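Local coordinates for protein putative metal-dependent isothiocyanate hydrolase SaxA (Pectobacterium carotovorum, PDB 6BRM) that probably hydrolyses isothiocyanates, using a pair of zinc ions held in a fold of the metallo-beta-lactamase superfamily, at residues M25-E30 and H72-A77; D84-T89 and N105-K110; D125-S130 and V166-Y171; A233-F238 and I248-D253. All coordinates share one frame; numbering follows the deposited sequence.

Overall arrangement
Contacts 1 and 3 serve the two-zinc site, each supplying one histidine to a different metal. Their centres lie about 26 Å apart, on opposite sides of the chain's centre, yet their nearest atoms come within about 5 Å, and one water ligates both zinc ions, as does D164. Contact 2 closes the edge of one seven-stranded sheet; helix 75-80 of contact 1 leads into its strand 87-89, the nearest atoms of contacts 1 and 2 being about 5 Å apart. Contact 4 lies at an edge of the other sheet, its centre about 32 Å from that of contact 2; its L235 is about 10 Å, side chain to side chain, from the zinc ligand H221.

Contact 1. Residues M25-E30 and H72-A77; sequences MLAEKE and HWDEAA. With ZN (zinc ion), chain M.
M25 lays its CG beside the carboxylate of D74, 3.4 Å from D74 OD2, the two side chains crossing at about a right angle. With M25 CG anti to its own backbone N (chi1 -164°) and the chain bent at chi2 and chi3, a flexible thioether follows this corner. Its backbone is tied by T10 and R7.

At L26 the contact becomes polar. L26 N points almost straight at D74 OD1 (3.3 Å, N-H...O 172°), reaching the syn side of the carboxylate. D74 OD1 also accepts A77 N at 2.9 Å, and the two donors come from opposite faces of the carboxylate plane. The bond to A77 N makes D74 the N-cap of helix 75-80, a place suited to a short acidic side chain that can bend back over the first turn. This cap comes two residues after the last histidine of the HxHxDH signature of the metallo-beta-lactamase superfamily, H72, which binds a zinc ion through NE2 at 2.2 Å. D23 accepts from H72 ND1, a second-shell bond that, with the metal, holds the ring's orientation. The L26 side chain rests CB against A77 CB (4.0 Å).

A27 N takes the second carboxylate oxygen, D74 OD2, at 3.0 Å, again syn but with a more bent bond (136°). D74 OD2 is shared with W32 NE1, so backbone and indole donors together probably favour the ionised aspartate. A27 CB and A76 CB meet at 3.8 Å; the small methyls allow the loop to lie close to the start of the helix.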
loop_
_atom_site.group_PDB
_atom_site.type_symbol
_atom_site.label_atom_id
_atom_site.label_comp_id
_atom_site.label_asym_id
_atom_site.label_seq_id
_atom_site.Cartn_x
_atom_site.Cartn_y
_atom_site.Cartn_z
ATOM N N MET B 25 -19.025 4.366 17.572
ATOM C CA MET B 25 -20.354 3.965 17.100
ATOM C C MET B 25 -21.274 3.942 18.324
ATOM O O MET B 25 -21.152 3.057 19.175
ATOM C CB MET B 25 -20.301 2.587 16.434
ATOM C CG MET B 25 -21.520 2.263 15.584
ATOM S SD MET B 25 -22.006 0.523 15.556
ATOM C CE MET B 25 -20.530 -0.290 14.955
ATOM N N LEU B 26 -22.177 4.921 18.411
ATOM C CA LEU B 26 -22.975 5.174 19.623
ATOM C C LEU B 26 -24.504 4.995 19.468
ATOM O O LEU B 26 -25.261 5.383 20.362
ATOM C CB LEU B 26 -22.648 6.588 20.151
ATOM C CG LEU B 26 -21.544 6.705 21.207
ATOM C CD1 LEU B 26 -20.263 5.991 20.797
ATOM C CD2 LEU B 26 -21.273 8.174 21.494
ATOM N N ALA B 27 -24.958 4.400 18.362
ATOM C CA ALA B 27 -26.395 4.124 18.172
ATOM C C ALA B 27 -26.860 2.982 19.079
ATOM O O ALA B 27 -26.083 2.074 19.385
ATOM C CB ALA B 27 -26.698 3.793 16.716
ATOM N N GLU B 28 -28.127 3.036 19.494
ATOM C CA GLU B 28 -28.721 1.991 20.343
ATOM C C GLU B 28 -28.914 0.677 19.572
ATOM O O GLU B 28 -28.718 0.628 18.351
ATOM C CB GLU B 28 -30.056 2.466 20.936
ATOM C CG GLU B 28 -29.918 3.613 21.924
ATOM C CD GLU B 28 -31.170 3.838 22.754
ATOM O OE1 GLU B 28 -31.031 4.179 23.948
ATOM O OE2 GLU B 28 -32.290 3.676 22.220
ATOM N N LYS B 29 -29.288 -0.384 20.292
ATOM C CA LYS B 29 -29.461 -1.712 19.691
ATOM C C LYS B 29 -30.487 -1.658 18.560
ATOM O O LYS B 29 -31.630 -1.251 18.777
ATOM C CB LYS B 29 -29.891 -2.750 20.736
ATOM C CG LYS B 29 -29.587 -4.188 20.331
ATOM C CD LYS B 29 -30.590 -5.185 20.896
ATOM C CE LYS B 29 -30.345 -6.583 20.351
ATOM N NZ LYS B 29 -31.429 -7.531 20.721
ATOM N N GLU B 30 -30.046 -2.024 17.355
ATOM C CA GLU B 30 -30.895 -2.079 16.155
ATOM C C GLU B 30 -31.501 -0.717 15.754
ATOM O O GLU B 30 -32.530 -0.671 15.079
ATOM C CB GLU B 30 -31.994 -3.144 16.328
ATOM C CG GLU B 30 -31.473 -4.496 16.814
ATOM C CD GLU B 30 -32.521 -5.598 16.792
ATOM O OE1 GLU B 30 -32.169 -6.744 16.443
ATOM O OE2 GLU B 30 -33.693 -5.325 17.131
ATOM N N HIS B 72 -18.008 3.004 12.117
ATOM C CA HIS B 72 -16.952 3.664 12.900
ATOM C C HIS B 72 -17.279 5.107 13.323
ATOM O O HIS B 72 -16.516 5.708 14.074
ATOM C CB HIS B 72 -15.659 3.675 12.080
ATOM C CG HIS B 72 -15.216 2.319 11.640
ATOM N ND1 HIS B 72 -14.223 1.618 12.285
ATOM C CD2 HIS B 72 -15.643 1.526 10.629
ATOM C CE1 HIS B 72 -14.052 0.451 11.689
ATOM N NE2 HIS B 72 -14.902 0.371 10.679
ATOM N N TRP B 73 -18.405 5.648 12.855
ATOM C CA TRP B 73 -18.759 7.058 13.028
ATOM C C TRP B 73 -20.182 7.250 12.491
ATOM O O TRP B 73 -20.377 7.675 11.343
ATOM C CB TRP B 73 -17.756 7.957 12.286
ATOM C CG TRP B 73 -17.996 9.438 12.402
ATOM C CD1 TRP B 73 -18.261 10.305 11.381
ATOM C CD2 TRP B 73 -17.975 10.224 13.599
ATOM N NE1 TRP B 73 -18.411 11.578 11.868
ATOM C CE2 TRP B 73 -18.239 11.559 13.226
ATOM C CE3 TRP B 73 -17.762 9.929 14.954
ATOM C CZ2 TRP B 73 -18.294 12.603 14.158
ATOM C CZ3 TRP B 73 -17.817 10.967 15.885
ATOM C CH2 TRP B 73 -18.080 12.286 15.480
ATOM N N ASP B 74 -21.167 6.904 13.323
ATOM C CA ASP B 74 -22.591 6.956 12.938
ATOM C C ASP B 74 -23.247 8.276 13.325
ATOM O O ASP B 74 -22.648 9.091 14.031
ATOM C CB ASP B 74 -23.378 5.762 13.518
ATOM C CG ASP B 74 -23.384 5.712 15.049
ATOM O OD1 ASP B 74 -22.860 6.626 15.719
ATOM O OD2 ASP B 74 -23.920 4.726 15.588
ATOM N N GLU B 75 -24.481 8.471 12.858
ATOM C CA GLU B 75 -25.265 9.681 13.157
ATOM C C GLU B 75 -25.467 9.877 14.667
ATOM O O GLU B 75 -25.405 11.004 15.151
ATOM C CB GLU B 75 -26.623 9.642 12.433
ATOM C CG GLU B 75 -27.362 10.980 12.353
ATOM C CD GLU B 75 -26.761 11.960 11.348
ATOM O OE1 GLU B 75 -26.447 11.549 10.205
ATOM O OE2 GLU B 75 -26.620 13.157 11.693
ATOM N N ALA B 76 -25.692 8.785 15.400
ATOM C CA ALA B 76 -25.828 8.833 16.868
ATOM C C ALA B 76 -24.608 9.447 17.565
ATOM O O ALA B 76 -24.755 10.257 18.482
ATOM C CB ALA B 76 -26.092 7.439 17.421
ATOM N N ALA B 77 -23.415 9.053 17.121
ATOM C CA ALA B 77 -22.157 9.615 17.622
ATOM C C ALA B 77 -21.950 11.063 17.168
ATOM O O ALA B 77 -21.421 11.879 17.925
ATOM C CB ALA B 77 -20.981 8.753 17.184
HETATM ZN ZN ZN M . -15.590 -1.314 9.455
HETATM O O HOH W 1 -16.542 -0.094 7.882
HETATM O O HOH W 2 -16.092 -2.951 8.071
#

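Contact 2. Residues D84-T89 and N105-K110; sequences DMLIYT and NIRVLK
Strands 87-89 and 106-108 pair in parallel as the two ends of a beta-alpha-beta unit, with I87 beside I106, Y88 beside R107 and T89 beside V108. Four backbone bonds zip them together, from I87 N to N105 O (3.0 Å) as far as L109 N to T89 O (2.7 Å). Ahead of them, N105 ND2 donates to D84 O at 2.7 Å; the oxygen lies in the asparagine's amide plane, the donor 43° out of the carbonyl plane.

Side chains alternate between the faces. Y88 and R107 run side by side in the same direction, the ring and guanidinium planes 79° apart, with Y88 CE1 3.7 Å from R107 CD. The aliphatic stem of R107 suits this place, since it accompanies the ring before carrying its charge outward. L109 crosses the tyrosine at about a right angle and brings CD1 to the ring at Y88 CD1. On the other face, where helix 92-100 of the same unit packs, T89 CG2 meets I106 CG2 at 4.1 Å. T89 OG1, turned between its backbone N and carbonyl carbon (chi1 65°), donates a hydrogen bond to R107 O at 3.2 Å from above the carbonyl plane, an acceptor T89 N also engages.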
loop_
_atom_site.group_PDB
_atom_site.type_symbol
_atom_site.label_atom_id
_atom_site.label_comp_id
_atom_site.label_asym_id
_atom_site.label_seq_id
_atom_site.Cartn_x
_atom_site.Cartn_y
_atom_site.Cartn_z
ATOM N N ASP B 84 -17.249 20.730 20.524
ATOM C CA ASP B 84 -15.982 21.293 21.026
ATOM C C ASP B 84 -14.926 20.240 21.432
ATOM O O ASP B 84 -13.846 20.600 21.920
ATOM C CB ASP B 84 -16.244 22.282 22.188
ATOM C CG ASP B 84 -17.210 21.736 23.241
ATOM O OD1 ASP B 84 -17.068 20.564 23.652
ATOM O OD2 ASP B 84 -18.128 22.485 23.641
ATOM N N MET B 85 -15.237 18.955 21.240
ATOM C CA MET B 85 -14.274 17.867 21.445
ATOM C C MET B 85 -13.180 17.907 20.378
ATOM O O MET B 85 -13.448 18.218 19.212
ATOM C CB MET B 85 -14.995 16.510 21.390
ATOM C CG MET B 85 -14.119 15.271 21.562
ATOM S SD MET B 85 -13.413 15.080 23.209
ATOM C CE MET B 85 -14.886 14.667 24.146
ATOM N N LEU B 86 -11.957 17.575 20.787
ATOM C CA LEU B 86 -10.821 17.470 19.873
ATOM C C LEU B 86 -10.914 16.175 19.051
ATOM O O LEU B 86 -10.773 15.079 19.602
ATOM C CB LEU B 86 -9.501 17.508 20.657
ATOM C CG LEU B 86 -8.182 17.367 19.883
ATOM C CD1 LEU B 86 -8.057 18.391 18.762
ATOM C CD2 LEU B 86 -7.008 17.484 20.842
ATOM N N ILE B 87 -11.142 16.307 17.743
ATOM C CA ILE B 87 -11.239 15.155 16.843
ATOM C C ILE B 87 -9.976 15.044 15.991
ATOM O O ILE B 87 -9.579 16.008 15.337
ATOM C CB ILE B 87 -12.453 15.254 15.886
ATOM C CG1 ILE B 87 -13.723 15.736 16.609
ATOM C CG2 ILE B 87 -12.702 13.913 15.205
ATOM C CD1 ILE B 87 -14.185 14.856 17.753
ATOM N N TYR B 88 -9.368 13.858 15.997
ATOM C CA TYR B 88 -8.217 13.537 15.156
ATOM C C TYR B 88 -8.690 12.731 13.942
ATOM O O TYR B 88 -9.202 11.620 14.104
ATOM C CB TYR B 88 -7.184 12.721 15.950
ATOM C CG TYR B 88 -6.259 13.545 16.836
ATOM C CD1 TYR B 88 -5.349 14.448 16.281
ATOM C CD2 TYR B 88 -6.276 13.405 18.227
ATOM C CE1 TYR B 88 -4.497 15.196 17.078
ATOM C CE2 TYR B 88 -5.423 14.151 19.035
ATOM C CZ TYR B 88 -4.535 15.044 18.455
ATOM O OH TYR B 88 -3.690 15.788 19.242
ATOM N N THR B 89 -8.518 13.285 12.738
ATOM C CA THR B 89 -8.921 12.611 11.497
ATOM C C THR B 89 -7.734 12.111 10.675
ATOM O O THR B 89 -6.592 12.518 10.879
ATOM C CB THR B 89 -9.780 13.521 10.601
ATOM O OG1 THR B 89 -9.006 14.643 10.157
ATOM C CG2 THR B 89 -11.013 14.006 11.353
ATOM N N ASN B 105 -13.239 21.789 16.461
ATOM C CA ASN B 105 -11.900 21.528 17.021
ATOM C C ASN B 105 -11.341 20.231 16.424
ATOM O O ASN B 105 -11.362 19.176 17.056
ATOM C CB ASN B 105 -11.960 21.450 18.554
ATOM C CG ASN B 105 -12.357 22.772 19.205
ATOM O OD1 ASN B 105 -12.084 23.860 18.682
ATOM N ND2 ASN B 105 -12.985 22.683 20.373
ATOM N N ILE B 106 -10.839 20.336 15.193
ATOM C CA ILE B 106 -10.445 19.187 14.372
ATOM C C ILE B 106 -8.961 19.273 14.009
ATOM O O ILE B 106 -8.434 20.360 13.783
ATOM C CB ILE B 106 -11.293 19.143 13.077
ATOM C CG1 ILE B 106 -12.778 18.974 13.415
ATOM C CG2 ILE B 106 -10.857 18.013 12.145
ATOM C CD1 ILE B 106 -13.697 19.583 12.389
ATOM N N ARG B 107 -8.300 18.119 13.963
ATOM C CA ARG B 107 -6.901 18.009 13.545
ATOM C C ARG B 107 -6.736 16.818 12.607
ATOM O O ARG B 107 -7.429 15.810 12.745
ATOM C CB ARG B 107 -5.984 17.823 14.757
ATOM C CG ARG B 107 -5.718 19.085 15.561
ATOM C CD ARG B 107 -4.615 18.834 16.579
ATOM N NE ARG B 107 -4.412 19.959 17.493
ATOM C CZ ARG B 107 -3.490 20.000 18.458
ATOM N NH1 ARG B 107 -3.392 21.079 19.234
ATOM N NH2 ARG B 107 -2.661 18.974 18.658
ATOM N N VAL B 108 -5.808 16.947 11.661
ATOM C CA VAL B 108 -5.498 15.891 10.701
ATOM C C VAL B 108 -4.215 15.209 11.153
ATOM O O VAL B 108 -3.218 15.879 11.413
ATOM C CB VAL B 108 -5.290 16.457 9.278
ATOM C CG1 VAL B 108 -5.014 15.333 8.280
ATOM C CG2 VAL B 108 -6.498 17.282 8.850
ATOM N N LEU B 109 -4.251 13.881 11.254
ATOM C CA LEU B 109 -3.063 13.101 11.589
ATOM C C LEU B 109 -2.089 13.134 10.422
ATOM O O LEU B 109 -2.443 12.771 9.301
ATOM C CB LEU B 109 -3.408 11.637 11.930
ATOM C CG LEU B 109 -3.427 11.189 13.398
ATOM C CD1 LEU B 109 -4.043 12.235 14.307
ATOM C CD2 LEU B 109 -4.157 9.857 13.538
ATOM N N LYS B 110 -0.864 13.577 10.695
ATOM C CA LYS B 110 0.237 13.415 9.756
ATOM C C LYS B 110 0.723 11.976 9.848
ATOM O O LYS B 110 0.272 11.215 10.710
ATOM C CB LYS B 110 1.368 14.393 10.070
ATOM C CG LYS B 110 0.956 15.851 9.936
ATOM C CD LYS B 110 2.095 16.795 10.277
ATOM C CE LYS B 110 1.607 18.234 10.348
ATOM N NZ LYS B 110 1.016 18.709 9.065
#

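Contact 3. Residues D125-S130 and V166-Y171; sequences DGQHGS and VWVKPY. With ZN (zinc ion), chain L.
V166 N donates to Q127 O at 2.8 Å (N-H...O 164°), anchoring the tight half of this contact. Beside it V166 lays CG2 near G129 O, and V168, the N-cap residue of helix 169-178, fits its two methyls against Q127 CB, with V168 CG1 at 3.7 Å. Q127 and V168 cross at about a right angle: Q127 CG lies anti to the backbone N (chi1 -161°), and the extended chain merely passes V168 CG1 before Q127 NE2 donates to N131 OD1, while Q127 OE1 accepts from K169 N of the second subunit. Branched valines suit this part, offering two methyls close to the backbone.

H128, next in sequence, centres an inverse gamma turn and binds a zinc ion through NE2 at 2.2 Å, completing with H67, H69 and D164 one metal site of the metallo-beta-lactamase fold. I198 O accepts from H128 ND1 and orients the ring. At its positive phi, a beta carbon on G129 would strike H128 O, so glycine fits.

The other end is looser, partly exposed and bordering the second subunit: P170 rests CB on D125 O (3.3 Å), D125 OD1 forms a salt bridge with K173 of that subunit, and K169 NZ reaches its D125.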
loop_
_atom_site.group_PDB
_atom_site.type_symbol
_atom_site.label_atom_id
_atom_site.label_comp_id
_atom_site.label_asym_id
_atom_site.label_seq_id
_atom_site.Cartn_x
_atom_site.Cartn_y
_atom_site.Cartn_z
ATOM N N ASP B 125 -0.933 3.211 6.399
ATOM C CA ASP B 125 -1.737 3.018 5.188
ATOM C C ASP B 125 -2.168 1.562 5.101
ATOM O O ASP B 125 -1.332 0.670 5.154
ATOM C CB ASP B 125 -0.957 3.413 3.926
ATOM C CG ASP B 125 -1.856 3.536 2.687
ATOM O OD1 ASP B 125 -2.837 4.307 2.725
ATOM O OD2 ASP B 125 -1.577 2.866 1.672
ATOM N N GLY B 126 -3.476 1.335 4.988
ATOM C CA GLY B 126 -4.043 -0.002 4.800
ATOM C C GLY B 126 -4.707 -0.097 3.440
ATOM O O GLY B 126 -4.631 0.838 2.642
ATOM N N GLN B 127 -5.336 -1.238 3.169
ATOM C CA GLN B 127 -6.184 -1.398 1.995
ATOM C C GLN B 127 -7.506 -2.045 2.404
ATOM O O GLN B 127 -7.535 -3.209 2.802
ATOM C CB GLN B 127 -5.470 -2.228 0.929
ATOM C CG GLN B 127 -6.068 -2.074 -0.461
ATOM C CD GLN B 127 -5.152 -2.585 -1.554
ATOM O OE1 GLN B 127 -4.444 -1.809 -2.198
ATOM N NE2 GLN B 127 -5.157 -3.896 -1.764
ATOM N N HIS B 128 -8.596 -1.284 2.286
ATOM C CA HIS B 128 -9.931 -1.703 2.728
ATOM C C HIS B 128 -10.619 -2.501 1.612
ATOM O O HIS B 128 -11.677 -2.114 1.111
ATOM C CB HIS B 128 -10.748 -0.455 3.115
ATOM C CG HIS B 128 -11.901 -0.726 4.034
ATOM N ND1 HIS B 128 -12.466 -1.974 4.189
ATOM C CD2 HIS B 128 -12.613 0.109 4.829
ATOM C CE1 HIS B 128 -13.467 -1.897 5.049
ATOM N NE2 HIS B 128 -13.582 -0.644 5.446
ATOM N N GLY B 129 -10.022 -3.631 1.240
ATOM C CA GLY B 129 -10.480 -4.411 0.087
ATOM C C GLY B 129 -9.352 -5.131 -0.616
ATOM O O GLY B 129 -8.178 -4.871 -0.356
ATOM N N SER B 130 -9.722 -6.041 -1.513
ATOM C CA SER B 130 -8.764 -6.774 -2.347
ATOM C C SER B 130 -8.184 -5.881 -3.443
ATOM O O SER B 130 -8.711 -4.806 -3.716
ATOM C CB SER B 130 -9.448 -7.975 -2.998
ATOM O OG SER B 130 -10.499 -7.545 -3.850
ATOM N N VAL B 166 -7.315 -5.273 4.709
ATOM C CA VAL B 166 -6.955 -6.681 4.483
ATOM C C VAL B 166 -5.425 -6.784 4.456
ATOM O O VAL B 166 -4.721 -5.770 4.597
ATOM C CB VAL B 166 -7.582 -7.278 3.189
ATOM C CG1 VAL B 166 -9.083 -7.019 3.147
ATOM C CG2 VAL B 166 -6.904 -6.763 1.918
ATOM N N TRP B 167 -4.912 -8.000 4.290
ATOM C CA TRP B 167 -3.467 -8.219 4.228
ATOM C C TRP B 167 -2.860 -7.601 2.958
ATOM O O TRP B 167 -3.063 -8.103 1.847
ATOM C CB TRP B 167 -3.135 -9.714 4.307
ATOM C CG TRP B 167 -1.678 -9.993 4.517
ATOM C CD1 TRP B 167 -0.679 -9.897 3.589
ATOM C CD2 TRP B 167 -1.054 -10.427 5.732
ATOM N NE1 TRP B 167 0.527 -10.236 4.153
ATOM C CE2 TRP B 167 0.327 -10.564 5.467
ATOM C CE3 TRP B 167 -1.526 -10.706 7.020
ATOM C CZ2 TRP B 167 1.242 -10.979 6.440
ATOM C CZ3 TRP B 167 -0.616 -11.109 7.990
ATOM C CH2 TRP B 167 0.755 -11.244 7.694
ATOM N N VAL B 168 -2.132 -6.498 3.149
ATOM C CA VAL B 168 -1.259 -5.916 2.117
ATOM C C VAL B 168 0.123 -5.689 2.732
ATOM O O VAL B 168 0.272 -5.798 3.947
ATOM C CB VAL B 168 -1.847 -4.617 1.527
ATOM C CG1 VAL B 168 -3.014 -4.948 0.621
ATOM C CG2 VAL B 168 -2.290 -3.638 2.613
ATOM N N LYS B 169 1.131 -5.389 1.913
ATOM C CA LYS B 169 2.513 -5.265 2.432
ATOM C C LYS B 169 2.753 -4.022 3.313
ATOM O O LYS B 169 3.618 -4.071 4.188
ATOM C CB LYS B 169 3.576 -5.400 1.317
ATOM C CG LYS B 169 4.388 -4.156 0.959
ATOM C CD LYS B 169 5.376 -4.475 -0.149
ATOM C CE LYS B 169 6.294 -3.304 -0.443
ATOM N NZ LYS B 169 5.568 -2.083 -0.876
ATOM N N PRO B 170 2.004 -2.917 3.098
ATOM C CA PRO B 170 2.079 -1.815 4.073
ATOM C C PRO B 170 1.713 -2.208 5.512
ATOM O O PRO B 170 2.191 -1.577 6.464
ATOM C CB PRO B 170 1.080 -0.799 3.518
ATOM C CG PRO B 170 1.143 -1.011 2.051
ATOM C CD PRO B 170 1.249 -2.505 1.900
ATOM N N TYR B 171 0.868 -3.229 5.659
ATOM C CA TYR B 171 0.589 -3.811 6.965
ATOM C C TYR B 171 1.788 -4.619 7.485
ATOM O O TYR B 171 2.141 -4.515 8.655
ATOM C CB TYR B 171 -0.676 -4.683 6.914
ATOM C CG TYR B 171 -0.912 -5.437 8.191
ATOM C CD1 TYR B 171 -1.430 -4.790 9.307
ATOM C CD2 TYR B 171 -0.579 -6.783 8.300
ATOM C CE1 TYR B 171 -1.631 -5.468 10.496
ATOM C CE2 TYR B 171 -0.774 -7.472 9.484
ATOM C CZ TYR B 171 -1.302 -6.807 10.579
ATOM O OH TYR B 171 -1.506 -7.451 11.764
HETATM ZN ZN ZN L . -14.657 0.525 6.962
HETATM O O HOH W 1 -16.542 -0.094 7.882
#

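Contact 4. Residues A233-F238 and I248-D253; sequences AELREF and ILIPAD
I248 O accepts a hydrogen bond from a water (water 3) at 2.8 Å, and the same water accepts from R236 NE at 2.9 Å. It lies in the plane of the guanidinium, at its edge, and thereby bridges helix 232-241 to the outermost strand of its sheet, 248-249. R236 NH2 stays 4.0 Å from I248 O, so the water does the joining.

R236 reaches this place by starting with CG anti to the backbone N (chi1 -175°) and then bending at chi2 and chi3, which brings the guanidinium back over the strand. There it slides past I250 in the opposite direction, with R236 NH2 3.6 Å from I250 CB. Arginine suits such a border: its long chain can pass alongside a hydrocarbon while NE donates to water.

I250 is the apolar centre of the contact. Its CG1 branch extends toward the helix and puts CD1 3.6 Å from R236 N and 3.8 Å from L235 CD2. L235 crosses the isoleucine obliquely, and leucine's branched end lets that one methyl, CD2, also meet I248 CG2 at 4.3 Å. The helix and strand belong to one beta-alpha-beta unit that starts with strand 216-220, whose A219 also touches L235 and I250.

With no direct hydrogen bond across it, the contact relies on aliphatic packing, supplemented along the exposed R236 by a water bridge that gives the strand's carbonyl a donor.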
loop_
_atom_site.group_PDB
_atom_site.type_symbol
_atom_site.label_atom_id
_atom_site.label_comp_id
_atom_site.label_asym_id
_atom_site.label_seq_id
_atom_site.Cartn_x
_atom_site.Cartn_y
_atom_site.Cartn_z
ATOM N N ALA B 233 -16.825 -17.441 18.818
ATOM C CA ALA B 233 -16.640 -18.884 19.001
ATOM C C ALA B 233 -15.798 -19.541 17.906
ATOM O O ALA B 233 -15.014 -20.444 18.196
ATOM C CB ALA B 233 -17.996 -19.574 19.102
ATOM N N GLU B 234 -15.961 -19.093 16.661
ATOM C CA GLU B 234 -15.192 -19.628 15.532
ATOM C C GLU B 234 -13.704 -19.272 15.620
ATOM O O GLU B 234 -12.855 -20.116 15.333
ATOM C CB GLU B 234 -15.756 -19.139 14.190
ATOM C CG GLU B 234 -15.295 -19.976 12.998
ATOM C CD GLU B 234 -15.481 -19.301 11.645
ATOM O OE1 GLU B 234 -16.232 -18.306 11.545
ATOM O OE2 GLU B 234 -14.867 -19.783 10.667
ATOM N N LEU B 235 -13.398 -18.029 15.996
ATOM C CA LEU B 235 -12.007 -17.563 16.103
ATOM C C LEU B 235 -11.254 -18.232 17.253
ATOM O O LEU B 235 -10.064 -18.528 17.121
ATOM C CB LEU B 235 -11.946 -16.038 16.268
ATOM C CG LEU B 235 -10.555 -15.385 16.215
ATOM C CD1 LEU B 235 -9.937 -15.512 14.830
ATOM C CD2 LEU B 235 -10.629 -13.925 16.634
ATOM N N ARG B 236 -11.939 -18.446 18.378
ATOM C CA ARG B 236 -11.380 -19.214 19.492
ATOM C C ARG B 236 -11.136 -20.671 19.085
ATOM O O ARG B 236 -10.083 -21.232 19.390
ATOM C CB ARG B 236 -12.296 -19.145 20.716
ATOM C CG ARG B 236 -11.731 -19.822 21.962
ATOM C CD ARG B 236 -12.032 -19.018 23.219
ATOM N NE ARG B 236 -11.216 -17.801 23.294
ATOM C CZ ARG B 236 -11.458 -16.745 24.078
ATOM N NH1 ARG B 236 -12.516 -16.703 24.895
ATOM N NH2 ARG B 236 -10.628 -15.707 24.042
ATOM N N GLU B 237 -12.105 -21.264 18.384
ATOM C CA GLU B 237 -11.970 -22.621 17.826
ATOM C C GLU B 237 -10.806 -22.725 16.824
ATOM O O GLU B 237 -10.119 -23.748 16.769
ATOM C CB GLU B 237 -13.290 -23.053 17.169
ATOM C CG GLU B 237 -13.353 -24.509 16.714
ATOM C CD GLU B 237 -14.691 -24.889 16.094
ATOM O OE1 GLU B 237 -14.792 -26.009 15.550
ATOM O OE2 GLU B 237 -15.644 -24.079 16.142
ATOM N N PHE B 238 -10.598 -21.668 16.040
ATOM C CA PHE B 238 -9.453 -21.569 15.130
ATOM C C PHE B 238 -8.124 -21.409 15.874
ATOM O O PHE B 238 -7.111 -21.968 15.452
ATOM C CB PHE B 238 -9.648 -20.394 14.164
ATOM C CG PHE B 238 -8.613 -20.321 13.074
ATOM C CD1 PHE B 238 -8.737 -21.102 11.929
ATOM C CD2 PHE B 238 -7.520 -19.464 13.186
ATOM C CE1 PHE B 238 -7.788 -21.033 10.917
ATOM C CE2 PHE B 238 -6.568 -19.391 12.178
ATOM C CZ PHE B 238 -6.702 -20.177 11.042
ATOM N N ILE B 248 -4.200 -15.204 21.374
ATOM C CA ILE B 248 -5.308 -14.491 20.721
ATOM C C ILE B 248 -6.331 -14.057 21.777
ATOM O O ILE B 248 -7.143 -14.862 22.240
ATOM C CB ILE B 248 -6.001 -15.352 19.627
ATOM C CG1 ILE B 248 -4.974 -16.028 18.702
ATOM C CG2 ILE B 248 -6.982 -14.511 18.815
ATOM C CD1 ILE B 248 -3.886 -15.121 18.171
ATOM N N LEU B 249 -6.269 -12.782 22.160
ATOM C CA LEU B 249 -7.264 -12.180 23.049
ATOM C C LEU B 249 -8.529 -11.858 22.253
ATOM O O LEU B 249 -8.457 -11.210 21.207
ATOM C CB LEU B 249 -6.721 -10.909 23.719
ATOM C CG LEU B 249 -5.953 -11.057 25.041
ATOM C CD1 LEU B 249 -6.911 -11.324 26.195
ATOM C CD2 LEU B 249 -4.888 -12.141 24.964
ATOM N N ILE B 250 -9.678 -12.325 22.744
ATOM C CA ILE B 250 -10.969 -12.097 22.091
ATOM C C ILE B 250 -11.935 -11.560 23.154
ATOM O O ILE B 250 -12.728 -12.315 23.722
ATOM C CB ILE B 250 -11.531 -13.380 21.422
ATOM C CG1 ILE B 250 -10.433 -14.151 20.676
ATOM C CG2 ILE B 250 -12.643 -13.013 20.449
ATOM C CD1 ILE B 250 -10.881 -15.493 20.140
ATOM N N PRO B 251 -11.872 -10.243 23.427
ATOM C CA PRO B 251 -12.591 -9.684 24.566
ATOM C C PRO B 251 -14.092 -9.552 24.329
ATOM O O PRO B 251 -14.534 -9.369 23.188
ATOM C CB PRO B 251 -11.971 -8.295 24.700
ATOM C CG PRO B 251 -11.692 -7.906 23.289
ATOM C CD PRO B 251 -11.276 -9.178 22.597
ATOM N N ALA B 252 -14.855 -9.629 25.417
ATOM C CA ALA B 252 -16.285 -9.336 25.386
ATOM C C ALA B 252 -16.494 -7.832 25.246
ATOM O O ALA B 252 -15.554 -7.047 25.403
ATOM C CB ALA B 252 -16.959 -9.848 26.652
ATOM N N ASP B 253 -17.725 -7.437 24.938
ATOM C CA ASP B 253 -18.096 -6.024 24.918
ATOM C C ASP B 253 -18.092 -5.494 26.349
ATOM O O ASP B 253 -18.826 -6.001 27.200
ATOM C CB ASP B 253 -19.473 -5.832 24.273
ATOM C CG ASP B 253 -19.444 -6.007 22.763
ATOM O OD1 ASP B 253 -18.491 -6.620 22.235
ATOM O OD2 ASP B 253 -20.380 -5.522 22.099
HETATM O O HOH W 3 -8.463 -17.362 22.364
#